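PDB 4IRN: prolyl-ACP dehydrogenase from Oscillatoria sp., which probably catalyses the FAD-dependent oxidation of proline tethered to an acyl carrier protein, a step in the biosynthesis of the cyanotoxin anatoxin-a. Local coordinates for residues K175-K180 with I209-G214; G189-V194 with F203-T208; K234-M239 with V246-L251. All blocks are in the same frame, centred on the assembly; numbering follows the deposited sequence.

Contact 1: residues K175-K180 with I209-G214; sequences KTTAQK and IDPSLG
A178 and I209 bring their CA atoms to 5.0 Å where strand 177-181 passes the chain that has just left strand 202-208. The two strands belong to different sheets of the middle beta domain of the acyl-CoA dehydrogenase fold, and the contact lies at its surface. No hydrogen bond joins 175-180 to 209-214. The closest backbone approach is a CA-H...O contact from I209 CA to A178 O, 3.5 Å long and nearly straight, with 168° at the hydrogen. The residue just before I209 is held more firmly, since T208 exchanges backbone hydrogen bonds with both T176 and A178.

I209 has the most surface covered here, although its CB is directed away from the strand. CG2 lies beside the backbone N and reaches 3.9 Å from A178 O. The side chain also packs on T219 and E265. A178 adds mainly backbone to the contact; its methyl goes to L187, A207 and F221, between the sheets. T177 meets P211 through methyl and ring: CG2 comes to 3.8 Å from CG of the proline, and the two side chains cross obliquely. Q179 starts away from 209-214, but a bend at chi2 (-58°) folds its amide back over the loop. Its NE2 stops 3.1 Å from I209 O at an angle too poor for a hydrogen bond.

Beyond I209 the loop closes on itself in a beta turn, with L213 N bonded to D210 O at 3.1 Å. The D210 carboxylate also receives S212 OG, which comes from above the carboxylate plane, 61° out of it, to meet OD2 at 2.7 Å.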
# COMPACT_ATOMS: atom_id res chain seq x y z
N LYS A 175 -32.64 18.21 -7.03
CA LYS A 175 -33.98 18.27 -7.59
C LYS A 175 -34.98 19.01 -6.69
O LYS A 175 -36.00 19.46 -7.19
CB LYS A 175 -34.49 16.88 -8.03
CG LYS A 175 -33.66 16.20 -9.14
CD LYS A 175 -33.68 16.94 -10.51
CE LYS A 175 -32.61 16.48 -11.50
NZ LYS A 175 -31.90 17.63 -12.15
N THR A 176 -34.68 19.16 -5.37
CA THR A 176 -35.53 19.88 -4.40
C THR A 176 -35.78 21.30 -4.88
O THR A 176 -34.85 22.11 -4.93
CB THR A 176 -35.00 19.77 -2.95
OG1 THR A 176 -34.92 18.40 -2.57
CG2 THR A 176 -35.87 20.51 -1.94
N THR A 177 -37.01 21.58 -5.30
CA THR A 177 -37.40 22.88 -5.83
C THR A 177 -38.01 23.78 -4.78
O THR A 177 -38.66 23.30 -3.86
CB THR A 177 -38.32 22.75 -7.07
OG1 THR A 177 -39.44 21.91 -6.76
CG2 THR A 177 -37.59 22.26 -8.29
N ALA A 178 -37.81 25.10 -4.94
CA ALA A 178 -38.36 26.14 -4.09
C ALA A 178 -39.06 27.18 -4.97
O ALA A 178 -38.39 27.98 -5.64
CB ALA A 178 -37.25 26.78 -3.27
N GLN A 179 -40.41 27.10 -5.03
CA GLN A 179 -41.23 28.02 -5.82
C GLN A 179 -41.76 29.18 -4.98
O GLN A 179 -42.45 28.96 -3.99
CB GLN A 179 -42.34 27.28 -6.60
CG GLN A 179 -41.88 26.71 -7.95
CD GLN A 179 -41.30 27.75 -8.89
OE1 GLN A 179 -41.93 28.79 -9.18
NE2 GLN A 179 -40.10 27.50 -9.40
N LYS A 180 -41.42 30.41 -5.38
CA LYS A 180 -41.81 31.67 -4.74
C LYS A 180 -43.31 32.00 -4.96
O LYS A 180 -43.84 31.76 -6.03
CB LYS A 180 -40.90 32.81 -5.24
CG LYS A 180 -40.85 34.01 -4.33
CD LYS A 180 -39.87 35.05 -4.80
CE LYS A 180 -39.67 36.06 -3.69
NZ LYS A 180 -38.68 37.10 -4.01
N ILE A 209 -34.31 27.38 -7.05
CA ILE A 209 -35.41 28.26 -7.47
C ILE A 209 -35.88 27.90 -8.89
O ILE A 209 -37.07 28.01 -9.19
CB ILE A 209 -35.10 29.77 -7.30
CG1 ILE A 209 -33.74 30.16 -7.93
CG2 ILE A 209 -35.19 30.17 -5.83
CD1 ILE A 209 -33.62 31.59 -8.39
N ASP A 210 -34.93 27.44 -9.73
CA ASP A 210 -35.15 26.99 -11.10
C ASP A 210 -34.09 25.96 -11.48
O ASP A 210 -32.91 26.30 -11.56
CB ASP A 210 -35.16 28.17 -12.10
CG ASP A 210 -35.60 27.84 -13.52
OD1 ASP A 210 -36.20 26.75 -13.73
OD2 ASP A 210 -35.37 28.67 -14.41
N PRO A 211 -34.50 24.69 -11.75
CA PRO A 211 -33.52 23.65 -12.12
C PRO A 211 -32.75 23.89 -13.44
O PRO A 211 -31.67 23.33 -13.62
CB PRO A 211 -34.35 22.36 -12.18
CG PRO A 211 -35.63 22.69 -11.46
CD PRO A 211 -35.87 24.14 -11.69
N SER A 212 -33.30 24.73 -14.33
CA SER A 212 -32.66 25.09 -15.60
C SER A 212 -31.37 25.90 -15.37
O SER A 212 -30.46 25.85 -16.20
CB SER A 212 -33.62 25.90 -16.46
OG SER A 212 -33.72 27.25 -16.03
N LEU A 213 -31.31 26.64 -14.24
CA LEU A 213 -30.17 27.49 -13.88
C LEU A 213 -28.97 26.68 -13.42
O LEU A 213 -27.84 27.16 -13.53
CB LEU A 213 -30.57 28.51 -12.82
CG LEU A 213 -31.55 29.63 -13.24
CD1 LEU A 213 -32.04 30.40 -12.03
CD2 LEU A 213 -30.92 30.59 -14.27
N GLY A 214 -29.22 25.48 -12.91
CA GLY A 214 -28.19 24.59 -12.39
C GLY A 214 -27.55 25.15 -11.14
O GLY A 214 -28.26 25.48 -10.18

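Contact 2: residues G189-V194 with F203-T208; sequences GYKHYV and FIIFAT. With FAD (flavin-adenine dinucleotide), chain I.
K191 reaches from the end of strand 184-191 to the backbone of F206 on strand 202-208, across a gap where the two segments bring their CA atoms no nearer than 9.0 Å (K191 to I205). Its CG lies beside the backbone N, and a bend at chi2 (-78°) followed by an extended outer chain carries the ammonium across. NZ gives a 2.7 Å hydrogen bond to F206 O, lying in the carbonyl plane with a C=O...N angle of 159°. The same nitrogen bonds A162 O and forms a salt bridge with E164, so this buried charge has three oxygen partners, one of them a carboxylate that probably offsets it. On the way across, K191 CE passes 4.2 Å from I205 CG2.

F206 therefore contributes chiefly its carbonyl, and its side chain leads away from 189-194. The phenyl ring meets the ring of H160, whose backbone oxygen is bonded to FAD, and packs edge-to-face with F272.

V194 makes the apolar counterpart farther along. Its CG1 comes to the edge of the F203 ring, near the ring plane, 4.4 Å from CE2. Strand 158-161 also lines this place, through S159 and A161 touching V194.

The turn of chain between K191 and V194 faces the cofactor. Y193 lies against the flavin, with CB 3.5 Å from FAD N10 and its carbonyl O 3.2 Å from FAD C4. The tyrosine ring extends back over H192, placing CE2 above the centre of the imidazole at 3.4 Å. A377 of the second subunit packs on Y193 as well. Two sheets of the beta domain tied together beside the isoalloxazine, with a neighbouring subunit completing the pocket, make up the flavin site characteristic of the acyl-CoA dehydrogenase fold.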
# COMPACT_ATOMS: atom_id res chain seq x y z
N GLY A 189 -39.44 18.12 -2.43
CA GLY A 189 -38.28 17.27 -2.68
C GLY A 189 -38.06 16.18 -1.66
O GLY A 189 -38.86 16.00 -0.74
N TYR A 190 -36.97 15.42 -1.84
CA TYR A 190 -36.61 14.32 -0.95
C TYR A 190 -35.12 14.37 -0.66
O TYR A 190 -34.31 14.49 -1.58
CB TYR A 190 -37.07 12.97 -1.53
CG TYR A 190 -36.46 11.72 -0.94
CD1 TYR A 190 -36.68 11.36 0.39
CD2 TYR A 190 -35.77 10.82 -1.74
CE1 TYR A 190 -36.17 10.18 0.92
CE2 TYR A 190 -35.30 9.61 -1.23
CZ TYR A 190 -35.50 9.30 0.10
OH TYR A 190 -35.00 8.12 0.60
N LYS A 191 -34.78 14.35 0.63
CA LYS A 191 -33.39 14.38 1.09
C LYS A 191 -33.11 13.12 1.88
O LYS A 191 -33.76 12.90 2.91
CB LYS A 191 -33.09 15.61 1.97
CG LYS A 191 -33.33 16.98 1.33
CD LYS A 191 -32.24 17.40 0.39
CE LYS A 191 -32.46 18.78 -0.19
NZ LYS A 191 -31.41 19.09 -1.20
N HIS A 192 -32.18 12.29 1.38
CA HIS A 192 -31.79 11.13 2.15
C HIS A 192 -30.57 11.49 3.00
O HIS A 192 -29.94 12.51 2.72
CB HIS A 192 -31.63 9.88 1.26
CG HIS A 192 -30.47 9.82 0.29
ND1 HIS A 192 -29.54 10.84 0.21
CD2 HIS A 192 -30.12 8.84 -0.57
CE1 HIS A 192 -28.66 10.44 -0.70
NE2 HIS A 192 -28.97 9.25 -1.20
N TYR A 193 -30.33 10.74 4.08
CA TYR A 193 -29.24 11.00 5.05
C TYR A 193 -29.29 12.43 5.65
O TYR A 193 -28.67 13.34 5.10
CB TYR A 193 -27.83 10.67 4.51
CG TYR A 193 -27.74 9.37 3.74
CD1 TYR A 193 -27.91 8.15 4.37
CD2 TYR A 193 -27.45 9.37 2.38
CE1 TYR A 193 -27.85 6.95 3.66
CE2 TYR A 193 -27.37 8.18 1.66
CZ TYR A 193 -27.56 6.97 2.30
OH TYR A 193 -27.48 5.80 1.59
N VAL A 194 -30.04 12.61 6.74
CA VAL A 194 -30.14 13.92 7.41
C VAL A 194 -29.75 13.74 8.88
O VAL A 194 -30.60 13.43 9.71
CB VAL A 194 -31.54 14.60 7.21
CG1 VAL A 194 -31.56 16.00 7.81
CG2 VAL A 194 -31.94 14.65 5.74
N PHE A 203 -33.85 23.15 10.41
CA PHE A 203 -33.34 22.44 9.25
C PHE A 203 -32.72 23.39 8.24
O PHE A 203 -33.37 24.33 7.80
CB PHE A 203 -34.46 21.61 8.60
CG PHE A 203 -34.92 20.43 9.43
CD1 PHE A 203 -35.90 20.58 10.40
CD2 PHE A 203 -34.39 19.16 9.22
CE1 PHE A 203 -36.32 19.48 11.17
CE2 PHE A 203 -34.81 18.07 9.98
CZ PHE A 203 -35.77 18.24 10.95
N ILE A 204 -31.44 23.16 7.89
CA ILE A 204 -30.72 23.94 6.88
C ILE A 204 -30.88 23.15 5.57
O ILE A 204 -30.26 22.10 5.39
CB ILE A 204 -29.23 24.21 7.28
CG1 ILE A 204 -29.08 24.85 8.70
CG2 ILE A 204 -28.47 25.00 6.21
CD1 ILE A 204 -29.80 26.19 8.97
N ILE A 205 -31.74 23.63 4.69
CA ILE A 205 -32.10 22.96 3.44
C ILE A 205 -31.58 23.63 2.18
O ILE A 205 -31.77 24.83 1.99
CB ILE A 205 -33.63 22.68 3.40
CG1 ILE A 205 -34.09 22.04 4.74
CG2 ILE A 205 -34.05 21.91 2.16
CD1 ILE A 205 -35.23 21.09 4.75
N PHE A 206 -30.95 22.84 1.31
CA PHE A 206 -30.39 23.27 0.03
C PHE A 206 -31.36 22.90 -1.08
O PHE A 206 -31.61 21.73 -1.32
CB PHE A 206 -28.98 22.68 -0.18
CG PHE A 206 -27.95 23.38 0.68
CD1 PHE A 206 -27.72 22.96 1.99
CD2 PHE A 206 -27.24 24.47 0.20
CE1 PHE A 206 -26.80 23.63 2.81
CE2 PHE A 206 -26.31 25.13 1.02
CZ PHE A 206 -26.09 24.70 2.31
N ALA A 207 -31.97 23.91 -1.70
CA ALA A 207 -32.97 23.76 -2.76
C ALA A 207 -32.63 24.61 -4.00
O ALA A 207 -31.62 25.31 -4.01
CB ALA A 207 -34.36 24.14 -2.22
N THR A 208 -33.47 24.52 -5.06
CA THR A 208 -33.28 25.29 -6.30
C THR A 208 -34.51 26.11 -6.67
O THR A 208 -35.64 25.60 -6.60
CB THR A 208 -32.69 24.41 -7.43
OG1 THR A 208 -32.35 25.23 -8.55
CG2 THR A 208 -33.61 23.27 -7.87
PA FAD I . -22.51 8.47 -4.69
O1A FAD I . -22.35 9.94 -4.64
O2A FAD I . -23.77 7.81 -5.21
O5B FAD I . -21.38 7.85 -5.59
C5B FAD I . -21.24 6.42 -5.69
C4B FAD I . -19.78 6.08 -5.71
O4B FAD I . -19.19 6.55 -6.93
C3B FAD I . -18.97 6.66 -4.54
O3B FAD I . -18.39 5.60 -3.80
C2B FAD I . -17.91 7.58 -5.18
O2B FAD I . -16.61 7.18 -4.77
C1B FAD I . -18.03 7.33 -6.69
N9A FAD I . -18.09 8.54 -7.50
C8A FAD I . -19.19 9.34 -7.69
N7A FAD I . -18.95 10.41 -8.42
C5A FAD I . -17.60 10.30 -8.73
C6A FAD I . -16.72 11.13 -9.47
N6A FAD I . -17.09 12.26 -10.07
N1A FAD I . -15.43 10.75 -9.57
C2A FAD I . -15.05 9.61 -8.98
N3A FAD I . -15.79 8.75 -8.27
C4A FAD I . -17.06 9.15 -8.17
N1 FAD I . -25.69 14.53 3.60
C2 FAD I . -26.35 15.69 3.95
O2 FAD I . -26.71 16.49 3.09
N3 FAD I . -26.65 15.95 5.29
C4 FAD I . -26.34 15.14 6.35
O4 FAD I . -26.65 15.48 7.49
C4X FAD I . -25.64 13.91 5.98
N5 FAD I . -25.34 13.06 6.94
C5X FAD I . -24.74 11.85 6.57
C6 FAD I . -24.41 10.94 7.58
C7 FAD I . -23.79 9.73 7.29
C7M FAD I . -23.37 8.82 8.41
C8 FAD I . -23.51 9.41 5.94
C8M FAD I . -22.83 8.12 5.57
C9 FAD I . -23.85 10.31 4.94
C9A FAD I . -24.45 11.53 5.22
N10 FAD I . -24.80 12.47 4.21
C10 FAD I . -25.37 13.67 4.56
C1' FAD I . -24.61 12.11 2.79
C2' FAD I . -23.12 11.96 2.49
O2' FAD I . -22.48 13.23 2.34
C3' FAD I . -22.91 11.07 1.27
O3' FAD I . -22.27 9.86 1.67
C4' FAD I . -22.11 11.72 0.13
O4' FAD I . -22.78 12.90 -0.31
C5' FAD I . -21.81 10.76 -1.01
O5' FAD I . -23.02 10.39 -1.69
P FAD I . -23.34 8.84 -1.97
O1P FAD I . -22.95 7.98 -0.83
O2P FAD I . -24.78 9.03 -2.37
O3P FAD I . -22.49 8.10 -3.12

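Contact 3: residues K234-M239 with V246-L251; sequences KPISKM and VPELRL
K238 lays its outer methylene across V246, the two side chains meeting at about a right angle, in the connection between strands 230-232 and 249-257 of the middle beta domain of the acyl-CoA dehydrogenase fold. CE of the lysine sits 3.6 Å from V246 CG2, the branch beside the valine's backbone N. A chi1 of 45° sets K238 CG between its backbone N and carbonyl carbon, and the chain then runs extended until it bends at chi4. That last turn swings NZ aside from the valine, to the carbonyls of M241 and A244, inside the same loop, so the lysine is apolar along its shaft and polar at its end.

V246 also borders the flavin pocket, touching T195. Next to it, P247 CB lies 3.7 Å from K234 O and 3.9 Å from P235 CA, so the proline ring packs on the K234-P235 backbone. I236 sets CB in front of the V246 carbonyl, 3.5 Å beyond its oxygen, and sends CD1 to the neighbourhood of the E248 carboxylate. L381 of the second subunit packs on the same isoleucine.

One backbone hydrogen bond joins the segments: I236 N meets V246 O at 3.1 Å, fairly straight at the hydrogen (162°), with the donor well above the carbonyl plane, 56° out of it.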
# COMPACT_ATOMS: atom_id res chain seq x y z
N LYS A 234 -37.98 7.00 10.19
CA LYS A 234 -37.35 6.46 11.39
C LYS A 234 -35.82 6.51 11.11
O LYS A 234 -35.43 6.43 9.93
CB LYS A 234 -37.83 5.01 11.60
CG LYS A 234 -37.61 4.42 12.98
CD LYS A 234 -37.97 2.93 13.03
CE LYS A 234 -37.41 2.25 14.26
NZ LYS A 234 -38.16 2.62 15.49
N PRO A 235 -34.94 6.69 12.14
CA PRO A 235 -33.50 6.73 11.85
C PRO A 235 -33.03 5.41 11.23
O PRO A 235 -33.41 4.32 11.68
CB PRO A 235 -32.87 6.98 13.23
CG PRO A 235 -33.96 7.53 14.06
CD PRO A 235 -35.20 6.84 13.58
N ILE A 236 -32.25 5.52 10.15
CA ILE A 236 -31.72 4.37 9.41
C ILE A 236 -30.61 3.65 10.18
O ILE A 236 -29.73 4.30 10.74
CB ILE A 236 -31.31 4.77 7.96
CG1 ILE A 236 -32.45 5.52 7.19
CG2 ILE A 236 -30.82 3.57 7.15
CD1 ILE A 236 -33.84 4.71 6.96
N SER A 237 -30.66 2.31 10.22
CA SER A 237 -29.67 1.45 10.86
C SER A 237 -28.40 1.38 10.01
O SER A 237 -28.48 1.16 8.79
CB SER A 237 -30.22 0.05 11.08
OG SER A 237 -31.10 -0.01 12.19
N LYS A 238 -27.24 1.59 10.64
CA LYS A 238 -25.94 1.58 9.97
C LYS A 238 -24.83 0.85 10.76
O LYS A 238 -25.05 0.49 11.91
CB LYS A 238 -25.52 3.01 9.59
CG LYS A 238 -25.74 4.00 10.70
CD LYS A 238 -25.55 5.43 10.26
CE LYS A 238 -26.39 6.34 11.12
NZ LYS A 238 -26.14 6.18 12.58
N MET A 239 -23.68 0.58 10.10
CA MET A 239 -22.52 -0.13 10.64
C MET A 239 -22.06 0.42 12.00
O MET A 239 -22.07 -0.30 13.00
CB MET A 239 -21.37 -0.16 9.62
CG MET A 239 -20.15 -0.89 10.10
SD MET A 239 -18.98 -1.16 8.78
CE MET A 239 -18.17 -2.59 9.33
N VAL A 246 -29.76 9.31 11.99
CA VAL A 246 -29.71 9.67 10.57
C VAL A 246 -30.95 9.15 9.77
O VAL A 246 -30.88 8.09 9.12
CB VAL A 246 -28.34 9.33 9.88
CG1 VAL A 246 -28.28 9.91 8.47
CG2 VAL A 246 -27.17 9.84 10.72
N PRO A 247 -32.08 9.89 9.81
CA PRO A 247 -33.26 9.47 9.04
C PRO A 247 -33.29 10.08 7.63
O PRO A 247 -32.35 10.76 7.21
CB PRO A 247 -34.40 10.01 9.90
CG PRO A 247 -33.86 11.30 10.45
CD PRO A 247 -32.36 11.12 10.57
N GLU A 248 -34.39 9.86 6.90
CA GLU A 248 -34.63 10.49 5.60
C GLU A 248 -35.57 11.64 5.85
O GLU A 248 -36.25 11.67 6.86
CB GLU A 248 -35.32 9.53 4.64
CG GLU A 248 -34.45 8.48 3.99
CD GLU A 248 -35.25 7.38 3.33
OE1 GLU A 248 -36.45 7.57 3.07
OE2 GLU A 248 -34.65 6.33 3.02
N LEU A 249 -35.66 12.55 4.88
CA LEU A 249 -36.55 13.70 4.91
C LEU A 249 -37.30 13.85 3.58
O LEU A 249 -36.72 13.63 2.51
CB LEU A 249 -35.75 14.98 5.24
CG LEU A 249 -36.50 16.31 5.31
CD1 LEU A 249 -37.47 16.33 6.48
CD2 LEU A 249 -35.53 17.45 5.44
N ARG A 250 -38.58 14.22 3.67
CA ARG A 250 -39.44 14.49 2.50
C ARG A 250 -40.17 15.80 2.72
O ARG A 250 -40.68 16.03 3.82
CB ARG A 250 -40.42 13.34 2.23
CG ARG A 250 -39.73 12.14 1.59
CD ARG A 250 -40.60 10.90 1.44
NE ARG A 250 -39.84 9.80 0.85
CZ ARG A 250 -40.38 8.67 0.38
NH1 ARG A 250 -41.69 8.49 0.43
NH2 ARG A 250 -39.61 7.73 -0.14
N LEU A 251 -40.17 16.67 1.70
CA LEU A 251 -40.83 17.97 1.74
C LEU A 251 -42.01 17.94 0.77
O LEU A 251 -41.82 17.71 -0.42
CB LEU A 251 -39.86 19.12 1.38
CG LEU A 251 -38.64 19.25 2.28
CD1 LEU A 251 -37.41 19.56 1.46
CD2 LEU A 251 -38.85 20.32 3.32

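Overall arrangement
All three contacts lie in the middle beta domain, on its two sheets and the loops between them. Contact 2 is nested in the loop closed by contact 1, their centres 13 Å apart, and they meet where T176 OG1 lies 3.4 Å from K191 CE. Contact 3 follows in the chain, 12 Å from contact 2 between centres, and shares its antiparallel sheet, with K191 O 2.8 Å from L249 N. The centres of contacts 1 and 3 are 24 Å apart, with T176 packing on L251. Contacts 2 and 3 approach the flavin, through Y193 and V194 and through V246, whereas contact 1 stays remote at the domain surface.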